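PDB 3QGM: p-nitrophenyl phosphatase (Pho2) from Archaeoglobus fulgidus, which probably hydrolyses phosphate esters as a metal-dependent phosphatase of the haloacid dehalogenase superfamily. Local coordinates for residues 34-39 with 261-266. Numbering follows the deposited sequence. Where two conformers were deposited one is given.
Sequences KKLKEL and DMVEAL
Val263 carries this helix-to-helix contact, its two methyls dividing between different residues of segment 34-39. CG2 packs against Leu36, lying 3.6 Å from its branch carbon CG and 3.8 Å from the methyl CD2, while CG1 turns to Lys35 and Leu39. The first torsion explains the division: with CG1 anti to the backbone N (chi1 178°), CG2 lies beside that nitrogen, and both methyls face the other helix. A beta-branched valine suits so close an approach, 6.9 Å between the CA atoms of Leu36 and Val263, because it offers a short, broad apolar surface.

Leucine suits position 36 because its forked end lets one residue reach two further partners. Its CD1 comes 4.1 Å from CE of Met262, a selenomethionine whose unbranched chain bends at chi3 (89°) to bring the methyl there, and its CD2 lies 4.1 Å from CD1 of Leu266; in both pairs the side chains run roughly perpendicular. Leu36, Met262 and Leu266 also rest on Tyr11 of strand 10-14, so the contact is rooted in the central parallel sheet of the Rossmann-like HAD core. Cutting Leu36 back to an alanine is likely to open a gap beside Val263 CG2 and leave Met262 CE without its mate on helix 27-38.

Leu39 and Lys35 complete the contact at its exposed border. The side chains of Leu39 and Val263 pass each other in opposite directions, CD2 4.2 Å from CG1. Lys35 is two-natured: CB touches Val263 CG1 at 3.9 Å, whereas the ammonium end leads away to a salt bridge with Glu31 on its own helix.

No hydrogen bond or salt bridge crosses between 34-39 and 261-266. Van der Waals packing and partial burial of hydrocarbon therefore join the last helix, 259-264, to helix 27-38 over Tyr11.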
loop_
_atom_site.group_PDB
_atom_site.type_symbol
_atom_site.label_atom_id
_atom_site.label_comp_id
_atom_site.label_asym_id
_atom_site.label_seq_id
_atom_site.Cartn_x
_atom_site.Cartn_y
_atom_site.Cartn_z
ATOM N N LYS A 34 6.163 -22.941 32.246
ATOM C CA LYS A 34 5.951 -24.060 33.131
ATOM C C LYS A 34 6.065 -23.645 34.589
ATOM O O LYS A 34 5.208 -24.007 35.398
ATOM C CB LYS A 34 6.914 -25.198 32.789
ATOM C CG LYS A 34 6.647 -25.837 31.418
ATOM C CD LYS A 34 7.477 -27.123 31.283
ATOM C CE LYS A 34 7.458 -27.693 29.882
ATOM N NZ LYS A 34 8.458 -28.802 29.720
ATOM N N LYS A 35 7.093 -22.866 34.940
ATOM C CA LYS A 35 7.224 -22.380 36.315
ATOM C C LYS A 35 6.054 -21.488 36.730
ATOM O O LYS A 35 5.633 -21.533 37.903
ATOM C CB LYS A 35 8.561 -21.654 36.571
ATOM C CG LYS A 35 9.787 -22.586 36.727
ATOM C CD LYS A 35 10.436 -22.991 35.384
ATOM C CE LYS A 35 11.883 -23.542 35.525
ATOM N NZ LYS A 35 12.305 -24.350 34.302
ATOM N N LEU A 36 5.523 -20.704 35.781
ATOM C CA LEU A 36 4.339 -19.866 36.042
ATOM C C LEU A 36 3.050 -20.651 36.361
ATOM O O LEU A 36 2.299 -20.242 37.236
ATOM C CB LEU A 36 4.056 -18.905 34.869
ATOM C CG LEU A 36 4.832 -17.580 34.832
ATOM C CD1 LEU A 36 4.431 -16.769 33.592
ATOM C CD2 LEU A 36 4.616 -16.766 36.105
ATOM N N LYS A 37 2.781 -21.720 35.602
ATOM C CA LYS A 37 1.627 -22.593 35.817
ATOM C C LYS A 37 1.742 -23.234 37.198
ATOM O O LYS A 37 0.775 -23.281 37.987
ATOM C CB LYS A 37 1.577 -23.697 34.750
ATOM C CG LYS A 37 1.377 -23.209 33.317
ATOM C CD LYS A 37 1.336 -24.372 32.301
ATOM C CE LYS A 37 2.721 -24.974 32.049
ATOM N NZ LYS A 37 2.743 -26.069 31.108
ATOM N N GLU A 38 2.952 -23.725 37.472
ATOM C CA GLU A 38 3.340 -24.344 38.755
ATOM C C GLU A 38 3.115 -23.421 39.952
ATOM O O GLU A 38 2.766 -23.883 41.044
ATOM C CB GLU A 38 4.824 -24.658 38.709
ATOM C CG GLU A 38 5.213 -26.071 39.029
ATOM C CD GLU A 38 6.688 -26.167 39.472
ATOM O OE1 GLU A 38 7.453 -26.982 38.881
ATOM O OE2 GLU A 38 7.085 -25.412 40.413
ATOM N N LEU A 39 3.372 -22.127 39.772
ATOM C CA LEU A 39 3.054 -21.132 40.804
ATOM C C LEU A 39 1.573 -20.756 40.767
ATOM O O LEU A 39 1.187 -19.798 41.444
ATOM C CB LEU A 39 3.865 -19.845 40.612
ATOM C CG LEU A 39 5.152 -19.574 41.393
ATOM C CD1 LEU A 39 5.842 -20.835 41.850
ATOM C CD2 LEU A 39 6.078 -18.701 40.513
ATOM N N ASP A 261 13.875 -15.732 33.567
ATOM C CA ASP A 261 14.441 -14.762 34.486
ATOM C C ASP A 261 13.369 -13.898 35.167
ATOM O O ASP A 261 13.482 -13.606 36.373
ATOM C CB ASP A 261 15.468 -13.876 33.771
ATOM C CG ASP A 261 16.670 -14.663 33.230
ATOM O OD1 ASP A 261 17.056 -15.707 33.798
ATOM O OD2 ASP A 261 17.234 -14.232 32.207
HETATM N N MSE A 262 12.330 -13.520 34.422
HETATM C CA MSE A 262 11.217 -12.768 34.988
HETATM C C MSE A 262 10.638 -13.570 36.127
HETATM O O MSE A 262 10.342 -13.022 37.219
HETATM C CB MSE A 262 10.103 -12.533 33.981
HETATM C CG MSE A 262 8.906 -11.739 34.574
HETATM SE SE MSE A 262 7.241 -11.792 33.596
HETATM C CE MSE A 262 6.539 -13.389 34.470
ATOM N N VAL A 263 10.448 -14.859 35.868
ATOM C CA VAL A 263 9.815 -15.720 36.870
ATOM C C VAL A 263 10.740 -15.939 38.077
ATOM O O VAL A 263 10.258 -16.008 39.206
ATOM C CB VAL A 263 9.337 -17.087 36.300
ATOM C CG1 VAL A 263 8.750 -17.899 37.410
ATOM C CG2 VAL A 263 8.298 -16.891 35.199
ATOM N N GLU A 264 12.050 -16.034 37.863
ATOM C CA GLU A 264 12.987 -16.167 38.992
ATOM C C GLU A 264 12.905 -14.963 39.945
ATOM O O GLU A 264 13.190 -15.095 41.112
ATOM C CB GLU A 264 14.424 -16.356 38.494
ATOM C CG GLU A 264 14.648 -17.716 37.824
ATOM C CD GLU A 264 16.012 -17.867 37.141
ATOM O OE1 GLU A 264 16.763 -16.858 37.018
ATOM O OE2 GLU A 264 16.317 -19.020 36.739
ATOM N N ALA A 265 12.493 -13.802 39.435
ATOM C CA ALA A 265 12.304 -12.596 40.255
ATOM C C ALA A 265 10.997 -12.547 41.073
ATOM O O ALA A 265 10.766 -11.566 41.751
ATOM C CB ALA A 265 12.423 -11.325 39.373
ATOM N N LEU A 266 10.133 -13.561 41.006
ATOM C CA LEU A 266 8.901 -13.559 41.845
ATOM C C LEU A 266 9.077 -14.250 43.208
ATOM O O LEU A 266 10.031 -14.996 43.418
ATOM C CB LEU A 266 7.732 -14.212 41.111
ATOM C CG LEU A 266 7.264 -13.613 39.788
ATOM C CD1 LEU A 266 6.136 -14.477 39.215
ATOM C CD2 LEU A 266 6.828 -12.150 39.930
#